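Local atomic coordinates of protein PTHB1 (PDB entry 4YD8), a protein that belongs to the BBSome, a coat complex thought to sort specific membrane proteins to primary cilia, and contributes here its N-terminal seven-bladed beta-propeller. Residues R11-T16 and F56-A61; D42-G47 and G340-L345; P291-P296 and H332-V337; S299-T304 and I318-T323; K346-T351 and C360-T365. All blocks are in the same frame, centred on the assembly; numbering follows the deposited sequence.

Contact 1. Residues R11-T16 and F56-A61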
# COMPACT_ATOMS: atom_id res chain seq x y z
N ARG A 11 21.17 -4.02 -5.57
CA ARG A 11 21.44 -3.64 -6.96
C ARG A 11 20.60 -2.40 -7.24
O ARG A 11 19.63 -2.43 -7.99
CB ARG A 11 21.08 -4.78 -7.92
CG ARG A 11 22.19 -5.77 -8.22
CD ARG A 11 22.70 -6.52 -7.01
NE ARG A 11 23.94 -7.22 -7.33
CZ ARG A 11 24.76 -7.78 -6.44
NH1 ARG A 11 24.47 -7.74 -5.15
NH2 ARG A 11 25.87 -8.39 -6.85
N ASP A 12 20.96 -1.31 -6.58
CA ASP A 12 20.23 -0.07 -6.72
C ASP A 12 20.58 0.65 -8.02
O ASP A 12 21.68 0.48 -8.56
CB ASP A 12 20.51 0.85 -5.53
CG ASP A 12 21.97 1.22 -5.43
OD1 ASP A 12 22.79 0.29 -5.35
OD2 ASP A 12 22.32 2.42 -5.43
N TRP A 13 19.65 1.44 -8.52
CA TRP A 13 19.91 2.18 -9.74
C TRP A 13 19.38 3.61 -9.67
O TRP A 13 19.51 4.36 -10.64
CB TRP A 13 19.35 1.44 -10.96
CG TRP A 13 17.87 1.13 -10.91
CD1 TRP A 13 17.28 0.01 -10.40
CD2 TRP A 13 16.81 1.95 -11.42
NE1 TRP A 13 15.92 0.09 -10.54
CE2 TRP A 13 15.60 1.26 -11.18
CE3 TRP A 13 16.77 3.20 -12.05
CZ2 TRP A 13 14.36 1.78 -11.55
CZ3 TRP A 13 15.54 3.72 -12.42
CH2 TRP A 13 14.35 3.01 -12.16
N TRP A 14 18.79 3.98 -8.53
CA TRP A 14 18.24 5.33 -8.36
C TRP A 14 17.86 5.57 -6.90
O TRP A 14 17.25 4.72 -6.26
CB TRP A 14 17.01 5.54 -9.24
CG TRP A 14 16.43 6.94 -9.22
CD1 TRP A 14 16.75 7.97 -10.05
CD2 TRP A 14 15.39 7.44 -8.35
NE1 TRP A 14 16.00 9.08 -9.75
CE2 TRP A 14 15.15 8.78 -8.72
CE3 TRP A 14 14.65 6.88 -7.30
CZ2 TRP A 14 14.20 9.57 -8.08
CZ3 TRP A 14 13.70 7.67 -6.67
CH2 TRP A 14 13.49 9.00 -7.06
N SER A 15 18.22 6.74 -6.38
CA SER A 15 17.73 7.12 -5.07
C SER A 15 17.57 8.63 -4.98
O SER A 15 18.17 9.39 -5.74
CB SER A 15 18.66 6.62 -3.97
OG SER A 15 19.85 7.37 -3.90
N THR A 16 16.72 9.07 -4.07
CA THR A 16 16.62 10.48 -3.77
C THR A 16 16.29 10.65 -2.30
O THR A 16 15.97 9.68 -1.60
CB THR A 16 15.56 11.19 -4.66
OG1 THR A 16 15.78 12.61 -4.64
CG2 THR A 16 14.14 10.90 -4.18
N PHE A 56 7.21 10.58 -9.15
CA PHE A 56 8.47 10.35 -9.86
C PHE A 56 8.33 9.32 -10.97
O PHE A 56 7.58 8.36 -10.85
CB PHE A 56 9.59 9.85 -8.93
CG PHE A 56 9.96 10.80 -7.82
CD1 PHE A 56 9.29 10.78 -6.61
CD2 PHE A 56 11.02 11.70 -7.99
CE1 PHE A 56 9.64 11.64 -5.59
CE2 PHE A 56 11.38 12.57 -6.97
CZ PHE A 56 10.68 12.54 -5.76
N SER A 57 9.13 9.51 -12.01
CA SER A 57 9.35 8.48 -13.01
C SER A 57 10.87 8.34 -13.15
O SER A 57 11.48 9.00 -13.97
CB SER A 57 8.69 8.84 -14.35
OG SER A 57 8.77 7.77 -15.26
N PRO A 58 11.48 7.51 -12.30
CA PRO A 58 12.94 7.49 -12.18
C PRO A 58 13.65 6.89 -13.40
O PRO A 58 13.13 5.98 -14.05
CB PRO A 58 13.19 6.62 -10.95
CG PRO A 58 11.94 5.83 -10.77
CD PRO A 58 10.82 6.67 -11.30
N HIS A 59 14.83 7.42 -13.69
CA HIS A 59 15.67 6.92 -14.77
C HIS A 59 17.08 6.76 -14.22
O HIS A 59 17.51 7.55 -13.38
CB HIS A 59 15.67 7.87 -15.97
CG HIS A 59 14.34 8.00 -16.63
ND1 HIS A 59 13.35 8.83 -16.15
CD2 HIS A 59 13.84 7.42 -17.75
CE1 HIS A 59 12.29 8.74 -16.94
NE2 HIS A 59 12.56 7.89 -17.91
N PRO A 60 17.81 5.75 -14.70
CA PRO A 60 19.19 5.61 -14.26
C PRO A 60 20.07 6.73 -14.80
O PRO A 60 19.72 7.38 -15.79
CB PRO A 60 19.61 4.25 -14.83
CG PRO A 60 18.78 4.11 -16.05
CD PRO A 60 17.44 4.72 -15.69
N ALA A 61 21.21 6.95 -14.15
CA ALA A 61 22.16 7.96 -14.54
C ALA A 61 22.53 7.83 -16.03
O ALA A 61 22.88 6.75 -16.50
CB ALA A 61 23.41 7.87 -13.67

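Contact 2. Residues D42-G47 and G340-L345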
# COMPACT_ATOMS: atom_id res chain seq x y z
N ASP A 42 4.72 2.01 -14.09
CA ASP A 42 4.33 2.64 -12.83
C ASP A 42 5.03 3.97 -12.64
O ASP A 42 6.07 4.23 -13.26
CB ASP A 42 4.63 1.74 -11.63
CG ASP A 42 3.75 0.52 -11.59
OD1 ASP A 42 2.55 0.66 -11.94
OD2 ASP A 42 4.24 -0.57 -11.22
N LYS A 43 4.45 4.82 -11.81
CA LYS A 43 5.14 5.99 -11.30
C LYS A 43 5.20 5.84 -9.79
O LYS A 43 4.37 5.13 -9.22
CB LYS A 43 4.44 7.30 -11.67
CG LYS A 43 4.63 7.68 -13.13
CD LYS A 43 3.73 6.87 -14.03
CE LYS A 43 4.16 6.98 -15.49
NZ LYS A 43 3.35 6.05 -16.30
N ILE A 44 6.17 6.49 -9.15
CA ILE A 44 6.26 6.46 -7.69
C ILE A 44 5.49 7.67 -7.16
O ILE A 44 5.77 8.81 -7.55
CB ILE A 44 7.70 6.53 -7.20
CG1 ILE A 44 8.55 5.40 -7.80
CG2 ILE A 44 7.77 6.46 -5.68
CD1 ILE A 44 10.01 5.60 -7.52
N ILE A 45 4.50 7.42 -6.31
CA ILE A 45 3.77 8.50 -5.66
C ILE A 45 4.07 8.46 -4.18
O ILE A 45 3.89 7.41 -3.55
CB ILE A 45 2.24 8.41 -5.86
CG1 ILE A 45 1.89 8.33 -7.35
CG2 ILE A 45 1.54 9.60 -5.16
CD1 ILE A 45 1.53 6.96 -7.82
N VAL A 46 4.53 9.58 -3.63
CA VAL A 46 4.82 9.64 -2.20
C VAL A 46 4.21 10.89 -1.58
O VAL A 46 4.43 12.00 -2.07
CB VAL A 46 6.34 9.64 -1.90
CG1 VAL A 46 6.57 9.66 -0.38
CG2 VAL A 46 7.01 8.41 -2.49
N GLY A 47 3.45 10.71 -0.50
CA GLY A 47 2.96 11.84 0.27
C GLY A 47 3.69 11.91 1.60
O GLY A 47 4.12 10.88 2.12
N GLY A 340 7.18 -2.97 -8.71
CA GLY A 340 6.43 -2.58 -9.88
C GLY A 340 7.25 -2.47 -11.12
O GLY A 340 8.39 -2.94 -11.18
N CYS A 341 6.67 -1.84 -12.13
CA CYS A 341 7.31 -1.71 -13.42
C CYS A 341 7.85 -0.30 -13.63
O CYS A 341 7.09 0.66 -13.79
CB CYS A 341 6.32 -2.07 -14.54
SG CYS A 341 7.03 -2.00 -16.18
N LEU A 342 9.17 -0.19 -13.64
CA LEU A 342 9.87 1.08 -13.77
C LEU A 342 11.01 0.88 -14.73
O LEU A 342 11.54 -0.22 -14.81
CB LEU A 342 10.40 1.56 -12.42
CG LEU A 342 9.35 1.73 -11.31
CD1 LEU A 342 10.03 1.88 -9.97
CD2 LEU A 342 8.52 2.96 -11.59
N HIS A 343 11.38 1.93 -15.46
CA HIS A 343 12.49 1.86 -16.40
C HIS A 343 12.26 0.72 -17.40
O HIS A 343 13.20 0.07 -17.86
CB HIS A 343 13.82 1.69 -15.63
CG HIS A 343 15.05 1.75 -16.49
ND1 HIS A 343 15.22 2.68 -17.49
CD2 HIS A 343 16.16 0.98 -16.50
CE1 HIS A 343 16.39 2.49 -18.07
NE2 HIS A 343 16.98 1.46 -17.49
N ASP A 344 10.98 0.48 -17.70
CA ASP A 344 10.54 -0.54 -18.65
C ASP A 344 10.93 -1.95 -18.24
O ASP A 344 11.06 -2.83 -19.09
CB ASP A 344 11.09 -0.24 -20.05
CG ASP A 344 10.73 1.15 -20.52
OD1 ASP A 344 9.54 1.53 -20.40
OD2 ASP A 344 11.63 1.87 -20.99
N LEU A 345 11.11 -2.14 -16.94
CA LEU A 345 11.49 -3.42 -16.36
C LEU A 345 10.49 -3.82 -15.30
O LEU A 345 10.02 -2.97 -14.54
CB LEU A 345 12.89 -3.33 -15.73
CG LEU A 345 14.00 -3.07 -16.75
CD1 LEU A 345 15.25 -2.58 -16.05
CD2 LEU A 345 14.27 -4.33 -17.52

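Contact 3. Residues P291-P296 and H332-V337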
# COMPACT_ATOMS: atom_id res chain seq x y z
N PRO A 291 10.02 -7.00 12.33
CA PRO A 291 9.73 -6.45 11.00
C PRO A 291 9.33 -4.97 11.04
O PRO A 291 8.83 -4.48 12.07
CB PRO A 291 8.57 -7.31 10.50
CG PRO A 291 7.83 -7.68 11.81
CD PRO A 291 8.96 -7.92 12.79
N SER A 292 9.54 -4.28 9.93
CA SER A 292 9.08 -2.91 9.78
C SER A 292 7.99 -2.81 8.73
O SER A 292 7.11 -1.96 8.84
CB SER A 292 10.24 -1.99 9.41
OG SER A 292 10.89 -2.48 8.25
N CYS A 293 8.03 -3.67 7.71
CA CYS A 293 7.03 -3.61 6.66
C CYS A 293 7.08 -4.88 5.81
O CYS A 293 8.01 -5.67 5.93
CB CYS A 293 7.26 -2.38 5.77
SG CYS A 293 8.84 -2.49 4.88
N PHE A 294 6.09 -5.06 4.93
CA PHE A 294 6.10 -6.27 4.09
C PHE A 294 5.26 -6.10 2.83
O PHE A 294 4.54 -5.11 2.68
CB PHE A 294 5.69 -7.47 4.98
CG PHE A 294 4.20 -7.79 5.05
CD1 PHE A 294 3.23 -6.77 5.03
CD2 PHE A 294 3.77 -9.11 5.04
CE1 PHE A 294 1.85 -7.08 5.09
CE2 PHE A 294 2.41 -9.43 5.16
CZ PHE A 294 1.45 -8.42 5.15
N LEU A 295 5.41 -7.04 1.90
CA LEU A 295 4.65 -7.04 0.67
C LEU A 295 4.70 -8.43 0.03
O LEU A 295 5.71 -8.80 -0.56
CB LEU A 295 5.21 -6.01 -0.33
CG LEU A 295 4.37 -5.95 -1.61
CD1 LEU A 295 3.09 -5.15 -1.36
CD2 LEU A 295 5.16 -5.39 -2.78
N PRO A 296 3.60 -9.19 0.14
CA PRO A 296 3.41 -10.38 -0.70
C PRO A 296 3.29 -9.90 -2.14
O PRO A 296 2.31 -9.19 -2.42
CB PRO A 296 2.09 -11.00 -0.21
CG PRO A 296 1.77 -10.28 1.08
CD PRO A 296 2.41 -8.92 0.98
N HIS A 332 18.93 2.17 4.66
CA HIS A 332 17.99 2.76 5.60
C HIS A 332 16.85 1.80 5.92
O HIS A 332 16.52 0.95 5.11
CB HIS A 332 17.43 4.08 5.03
CG HIS A 332 18.49 5.08 4.68
ND1 HIS A 332 19.12 5.86 5.62
CD2 HIS A 332 19.05 5.40 3.49
CE1 HIS A 332 20.01 6.63 5.02
NE2 HIS A 332 19.99 6.37 3.73
N ILE A 333 16.26 1.96 7.09
CA ILE A 333 15.12 1.13 7.48
C ILE A 333 13.88 1.50 6.68
O ILE A 333 13.44 2.64 6.71
CB ILE A 333 14.80 1.27 8.98
CG1 ILE A 333 15.99 0.79 9.82
CG2 ILE A 333 13.53 0.50 9.35
CD1 ILE A 333 15.82 1.04 11.31
N PRO A 334 13.30 0.53 5.96
CA PRO A 334 12.12 0.80 5.15
C PRO A 334 10.84 0.86 6.00
O PRO A 334 10.63 -0.01 6.84
CB PRO A 334 12.09 -0.38 4.18
CG PRO A 334 12.73 -1.52 4.98
CD PRO A 334 13.73 -0.88 5.90
N VAL A 335 10.03 1.90 5.81
CA VAL A 335 8.68 1.90 6.39
C VAL A 335 7.67 1.41 5.38
O VAL A 335 6.55 1.08 5.75
CB VAL A 335 8.23 3.29 6.85
CG1 VAL A 335 8.99 3.71 8.07
CG2 VAL A 335 8.32 4.32 5.70
N ALA A 336 8.05 1.39 4.10
CA ALA A 336 7.20 0.82 3.07
C ALA A 336 8.06 0.27 1.94
O ALA A 336 9.12 0.80 1.65
CB ALA A 336 6.22 1.86 2.50
N VAL A 337 7.57 -0.80 1.32
CA VAL A 337 8.21 -1.39 0.15
C VAL A 337 7.14 -1.71 -0.86
O VAL A 337 6.04 -2.16 -0.50
CB VAL A 337 9.03 -2.65 0.52
CG1 VAL A 337 8.18 -3.69 1.26
CG2 VAL A 337 9.67 -3.24 -0.71
O HOH W 1 6.13 0.69 8.29
O HOH W 2 5.18 -2.06 2.68

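Contact 4. Residues S299-T304 and I318-T323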
# COMPACT_ATOMS: atom_id res chain seq x y z
N SER A 299 3.92 -14.76 -7.25
CA SER A 299 4.02 -16.20 -7.11
C SER A 299 4.91 -16.73 -8.22
O SER A 299 4.65 -16.47 -9.39
CB SER A 299 2.65 -16.86 -7.17
OG SER A 299 2.80 -18.25 -7.36
N VAL A 300 5.98 -17.45 -7.85
CA VAL A 300 6.89 -17.98 -8.87
C VAL A 300 6.61 -19.45 -9.16
O VAL A 300 7.21 -20.04 -10.05
CB VAL A 300 8.37 -17.84 -8.46
CG1 VAL A 300 8.69 -16.38 -8.10
CG2 VAL A 300 8.71 -18.78 -7.31
N SER A 301 5.70 -20.05 -8.40
CA SER A 301 5.27 -21.41 -8.69
C SER A 301 3.90 -21.66 -8.08
O SER A 301 3.54 -21.06 -7.07
CB SER A 301 6.28 -22.44 -8.17
OG SER A 301 6.28 -22.46 -6.75
N GLU A 302 3.14 -22.56 -8.71
CA GLU A 302 1.76 -22.80 -8.29
C GLU A 302 1.66 -23.15 -6.81
O GLU A 302 2.42 -23.97 -6.29
CB GLU A 302 1.14 -23.92 -9.13
N GLY A 303 0.73 -22.50 -6.12
CA GLY A 303 0.51 -22.77 -4.72
C GLY A 303 1.47 -22.05 -3.78
O GLY A 303 1.29 -22.13 -2.56
N THR A 304 2.48 -21.36 -4.31
CA THR A 304 3.38 -20.62 -3.43
C THR A 304 3.31 -19.11 -3.64
O THR A 304 2.82 -18.63 -4.66
CB THR A 304 4.85 -21.07 -3.61
OG1 THR A 304 5.38 -20.56 -4.84
CG2 THR A 304 4.95 -22.59 -3.58
N ILE A 318 13.36 -11.90 1.31
CA ILE A 318 12.32 -12.49 0.48
C ILE A 318 12.09 -13.92 0.91
O ILE A 318 13.02 -14.71 0.92
CB ILE A 318 12.68 -12.49 -1.01
CG1 ILE A 318 12.60 -11.08 -1.57
CG2 ILE A 318 11.70 -13.37 -1.77
CD1 ILE A 318 13.04 -11.01 -3.05
N TYR A 319 10.85 -14.22 1.27
CA TYR A 319 10.41 -15.58 1.60
C TYR A 319 9.55 -16.15 0.48
O TYR A 319 8.70 -15.47 -0.07
CB TYR A 319 9.60 -15.56 2.91
CG TYR A 319 10.42 -15.12 4.07
CD1 TYR A 319 10.53 -13.77 4.40
CD2 TYR A 319 11.13 -16.04 4.83
CE1 TYR A 319 11.31 -13.36 5.47
CE2 TYR A 319 11.91 -15.64 5.90
CZ TYR A 319 11.99 -14.30 6.21
OH TYR A 319 12.77 -13.90 7.27
N GLN A 320 9.79 -17.41 0.15
CA GLN A 320 8.82 -18.19 -0.60
C GLN A 320 8.09 -19.05 0.41
O GLN A 320 8.69 -19.94 1.01
CB GLN A 320 9.49 -19.07 -1.67
CG GLN A 320 8.47 -19.82 -2.53
CD GLN A 320 9.12 -20.59 -3.68
OE1 GLN A 320 10.32 -20.84 -3.66
NE2 GLN A 320 8.33 -20.95 -4.68
N ASP A 321 6.80 -18.76 0.60
CA ASP A 321 6.01 -19.31 1.71
C ASP A 321 6.73 -18.93 3.01
O ASP A 321 6.81 -17.74 3.31
CB ASP A 321 5.81 -20.83 1.55
CG ASP A 321 4.97 -21.16 0.31
OD1 ASP A 321 4.20 -20.28 -0.13
OD2 ASP A 321 5.08 -22.30 -0.21
N VAL A 322 7.29 -19.88 3.76
CA VAL A 322 8.02 -19.51 4.97
C VAL A 322 9.53 -19.67 4.82
O VAL A 322 10.28 -19.55 5.80
CB VAL A 322 7.54 -20.34 6.22
CG1 VAL A 322 6.01 -20.33 6.32
CG2 VAL A 322 8.06 -21.78 6.17
N THR A 323 10.00 -19.93 3.61
CA THR A 323 11.40 -20.26 3.41
C THR A 323 12.18 -19.04 2.92
O THR A 323 11.85 -18.47 1.89
CB THR A 323 11.56 -21.42 2.41
OG1 THR A 323 10.90 -22.58 2.93
CG2 THR A 323 13.05 -21.74 2.18
O HOH W 3 2.76 -23.46 -0.57
O HOH W 4 1.64 -20.20 -0.49

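Contact 5. Residues K346-T351 and C360-T365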
# COMPACT_ATOMS: atom_id res chain seq x y z
N LYS A 346 10.15 -5.11 -15.23
CA LYS A 346 9.25 -5.56 -14.17
C LYS A 346 10.05 -5.96 -12.92
O LYS A 346 11.27 -6.14 -12.99
CB LYS A 346 8.38 -6.74 -14.64
CG LYS A 346 7.50 -6.45 -15.85
CD LYS A 346 6.36 -7.46 -15.93
CE LYS A 346 5.41 -7.15 -17.08
NZ LYS A 346 6.05 -7.37 -18.40
N GLY A 347 9.36 -6.07 -11.80
CA GLY A 347 9.98 -6.53 -10.56
C GLY A 347 11.01 -5.58 -9.95
O GLY A 347 11.93 -6.03 -9.27
N VAL A 348 10.85 -4.28 -10.19
CA VAL A 348 11.70 -3.29 -9.54
C VAL A 348 11.23 -3.05 -8.11
O VAL A 348 10.05 -2.84 -7.88
CB VAL A 348 11.73 -1.96 -10.32
CG1 VAL A 348 12.39 -0.86 -9.48
CG2 VAL A 348 12.46 -2.14 -11.66
N ILE A 349 12.15 -3.09 -7.16
CA ILE A 349 11.84 -2.84 -5.75
C ILE A 349 11.97 -1.36 -5.44
O ILE A 349 12.97 -0.74 -5.78
CB ILE A 349 12.79 -3.62 -4.81
CG1 ILE A 349 12.64 -5.12 -4.99
CG2 ILE A 349 12.53 -3.26 -3.33
CD1 ILE A 349 13.62 -5.90 -4.12
N VAL A 350 10.95 -0.80 -4.80
CA VAL A 350 11.02 0.58 -4.34
C VAL A 350 10.88 0.59 -2.83
O VAL A 350 9.92 0.04 -2.29
CB VAL A 350 9.92 1.46 -4.96
CG1 VAL A 350 10.02 2.90 -4.43
CG2 VAL A 350 9.99 1.41 -6.50
N THR A 351 11.84 1.20 -2.13
CA THR A 351 11.75 1.35 -0.67
C THR A 351 11.69 2.81 -0.23
O THR A 351 12.32 3.68 -0.84
CB THR A 351 12.94 0.70 0.06
OG1 THR A 351 14.17 1.29 -0.41
CG2 THR A 351 12.97 -0.81 -0.15
N CYS A 360 15.25 2.90 -5.65
CA CYS A 360 14.85 1.83 -6.56
C CYS A 360 15.99 0.85 -6.71
O CYS A 360 17.15 1.26 -6.88
CB CYS A 360 14.47 2.36 -7.96
SG CYS A 360 13.11 3.53 -7.97
N SER A 361 15.68 -0.44 -6.68
CA SER A 361 16.69 -1.47 -6.87
C SER A 361 16.14 -2.66 -7.65
O SER A 361 14.92 -2.81 -7.81
CB SER A 361 17.25 -1.93 -5.53
OG SER A 361 16.21 -2.42 -4.71
N TYR A 362 17.05 -3.49 -8.15
CA TYR A 362 16.69 -4.70 -8.85
C TYR A 362 16.81 -5.90 -7.92
O TYR A 362 17.60 -5.89 -6.97
CB TYR A 362 17.57 -4.93 -10.08
CG TYR A 362 17.59 -3.82 -11.11
CD1 TYR A 362 16.44 -3.48 -11.83
CD2 TYR A 362 18.77 -3.17 -11.43
CE1 TYR A 362 16.48 -2.49 -12.81
CE2 TYR A 362 18.82 -2.19 -12.40
CZ TYR A 362 17.67 -1.85 -13.09
OH TYR A 362 17.74 -0.87 -14.06
N LEU A 363 16.02 -6.93 -8.18
CA LEU A 363 16.14 -8.15 -7.41
C LEU A 363 17.51 -8.80 -7.59
O LEU A 363 18.31 -8.38 -8.45
CB LEU A 363 15.01 -9.10 -7.80
CG LEU A 363 13.67 -8.52 -7.32
CD1 LEU A 363 12.53 -8.98 -8.19
CD2 LEU A 363 13.43 -8.93 -5.89
N GLY A 364 17.82 -9.79 -6.76
CA GLY A 364 19.06 -10.52 -6.86
C GLY A 364 19.24 -11.09 -8.25
O GLY A 364 18.26 -11.35 -8.96
N THR A 365 20.49 -11.29 -8.65
CA THR A 365 20.76 -11.79 -9.98
C THR A 365 20.75 -13.32 -10.03
O THR A 365 20.95 -13.99 -9.02
CB THR A 365 22.12 -11.27 -10.49
OG1 THR A 365 23.11 -11.43 -9.47
CG2 THR A 365 22.03 -9.79 -10.84
O HOH W 5 14.98 -0.35 -3.23

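Contact 1. Residues R11-T16 and F56-A61
Trp14 and Pro58 form the tight centre of this contact between strand residues 11-16 and loop residues 56-61. Pro58 CB sits over the five-membered ring of Trp14, 3.5 Å from its centroid and only 12° off the ring normal, which meets the criteria of a CH-pi interaction. The opposite indole face is backed by the strand's own Thr16 N. With chi1 at -175°, the Trp14 side chain reaches out from the strand to the loop, and the far end of its six-membered ring arrives at Phe56. There the indole edge is directed at the phenyl face in an offset edge-to-face pair, with planes at 62° and Trp14 CH2 3.8 Å from Phe56 CD2. Beyond it, Thr16 CG2 adds a looser touch to Phe56 CZ at 4.1 Å.

Towards His59 and Pro60 the contact opens to solvent. Trp13 still packs here, but by its ring edge, against backbone and Pro60 CD: CZ3 lies 3.7 Å from Pro58 O, near the indole plane, and 3.9 Å from Pro60 CD. His59 sends its side chain away from the strand and is exposed, so its part is mainly backbone, with His59 O 3.4 Å from Trp14 CD1.

No hydrogen bond joins the two segments. Asp71, from the same long connection, links them indirectly, accepting from Trp14 NE1 and from His59 N. The outer strand of the last blade thus meets the first blade through rings and prolines, a chemistry that implies adhesion by shape and dispersion, with the polar indole N-H satisfied at its margin.

Contact 2. Residues D42-G47 and G340-L345
Asp42 faces the strand end at Gly340-Leu342 and grips Cys341 twice, once by backbone and once by side chain. Asp42 N donates to Cys341 O over 2.7 Å, lying in that carbonyl's plane, and Cys341 N returns a bond of 2.9 Å to Asp42 OD2. The second bond is fairly straight (163° at the hydrogen) but reaches the oxygen from above the carboxylate, 37° out of its plane. Chi1 of Asp42 places CG beside its own backbone N, which is why both groups can address the same residue. With an alanine here, the Cys341 N-H would probably be left without this acceptor, and the strand end would have one hydrogen bond fewer across this contact.

The carboxylate also determines what fits beside it. OD2 is 3.3 Å from Gly340 CA, and a beta-carbon modelled on Gly340 would collide with that oxygen. Next to the polar pair, Leu342 brings its isobutyl group to the other segment: CD2 lies 3.2 Å from Asp42 O and 4.1 Å from Asp42 CB, whereas CD1 makes only a loose apolar approach to Ile44 CG1 at 4.4 Å. Val350 covers both Leu342 and Ile44 and so draws them into one hydrophobic layer.

Past Leu342 the chain reverses in a type I' turn, with reciprocal backbone bonds between Leu342 and Leu345. Strand 43-47 is the second strand of the first blade and strand 334-342 the innermost of the last, so this is a junction between neighbouring blades at the point where a seven-bladed beta-propeller closes its ring.

Contact 3. Residues P291-P296 and H332-V337
Cys293 pushes its thiol into a hollow walled by Pro334 and Val337. SG touches Pro334 CB and Val337 CG1, each at 3.9 Å, while its own CB rests 3.5 Å from Val335 O. The chi1 of 65° tucks the sulfur between the backbone N and the carbonyl carbon, in the crowded position, and so aims it along the groove between the two walls. Val337 in turn is the bump on the opposing side: its CG1 wedges between that sulfur and Leu295 CB, 4.1 Å away.

At the other end of the groove, Ser292 replaces fit by a polar grip. OG donates to Pro334 O over 2.9 Å, in the carbonyl plane, and Ile333 CG2 closes against Ser292 CB. With an alanine here, Pro334 O would probably lose this donor and the polar tie at this end of the groove.

The backbones do not pair directly. Water 2 spans them instead, accepting from Val337 N at 3.0 Å and donating to Phe294 O. A second water lies within bonding distance of both Ser292 O and Val335 O.

Each segment is bonded to its own blade: Ser292 and Cys293 face Gly310 of strand 306-311, and Val335 and Ala336 face Leu352 of strand 348-353, both as classic beta bulges. Strands 291-298 and 334-342, innermost in their blades, therefore lie side by side across the seam between the sixth and seventh blades.

Contact 4. Residues S299-T304 and I318-T323
Gln320 is the first residue of 318-323 to meet the loop 299-304. Its side chain leaves the strand fully extended, CG anti to the backbone N and chi2 at 175°, which carries the amide across to Thr304. NE2 donates to Thr304 OG1 over 3.0 Å at 169°, and the hydroxyl oxygen lies 3° from the amide plane, so the N-H is used almost ideally. Ser301 OG is also near NE2 but at a poor angle and makes no bond with it. Val300 CG2 packs 3.4 Å from NE2, a methyl brought against the amide nitrogen.

Asp321 follows and turns its carboxylate back to the same threonine, crossing it at about a right angle. OD2 is 3.4 Å from Thr304 CG2 and OD1 is equally close to Thr304 CA. These are packing contacts; the bond OD1 does make to the loop's continuation is from Ile305 N. Two waters fill the gap to Gly303 O: water 3 lies 2.6 Å from Asp321 OD2, and water 4 is the same distance from Asp321 OD1. How their protons are shared is unsettled, but their placement marks a hydrated edge.

Val322 and Thr323 complete the reversal, with reciprocal backbone bonds joining Gln320 and Thr323. This is a two-residue hairpin with a type II' turn, linking the third and fourth strands of a propeller blade; beside it, at the same end of the blade, the loop with its type II turn from Ser301 to Thr304 connects the first and second strands.

Contact 5. Residues K346-T351 and C360-T365
Ile349 and Ser361 exchange two backbone hydrogen bonds: Ile349 N donates to Ser361 O, and Ser361 N to Ile349 O, both over 2.9 Å. They form a hydrogen-bonded antiparallel pair, followed by the non-hydrogen-bonded pair Val350 and Cys360, whose CA atoms approach to 4.6 Å. A CA-H...O contact from Cys360 CA reinforces the pairing at Ile349 O, over 3.3 Å.

The strand axes run at 146° to each other, as in the twisted hairpin formed by the second and third strands of a propeller blade. Gly347 precedes the pairing at a G1 beta bulge opposite Gly340; its phi is +68°, and a beta-carbon there would come tight against Leu363 CD1.

Apolar contacts divide between two faces. On the face of Val350 and Cys360, Val350 CG2 lies 4.0 Å from Cys360 SG, and Leu342 packs on both. On the face of Ile349 and Ser361, the isoleucine's extended chain (chi2 177°) brings CD1 to 3.5 Å from Leu363 CD2, the two side chains crossing at about a right angle. Nearer the hairpin's open end, Val348 lies alongside Tyr362, CG2 touching CE1 at 4.2 Å; Trp13 stacks on that tyrosine's ring.

Solvent contributes one bridge. Water 5 lies 2.8 Å from Ser361 OG, donates to Ile349 O at a long 3.3 Å, and so joins the two strands; its contact with Thr351 OG1 is weak.

Overall arrangement
Contact 5 is the buried one of the set, and the backbone bonds of paired strands run through it; contact 4 lies on the surface, where side-chain amide, hydroxyl and water do the work. Each stays within one blade, the sixth for contact 4 and the seventh for contact 5, whereas contacts 1, 2 and 3 cross between blades and are partly buried. Contacts 2 and 3 use opposite ends of strand 334-342, one against the first blade, the other against the sixth. Strand 8-17, from the N-terminus, pairs with 357-362 to complete the last blade, the Velcro closure of a propeller, so contacts 1 and 5 touch through Trp14 and Cys360. Aromatic packing marks contact 1, a carboxylate grip contact 2, and water-bridged backbones contact 3.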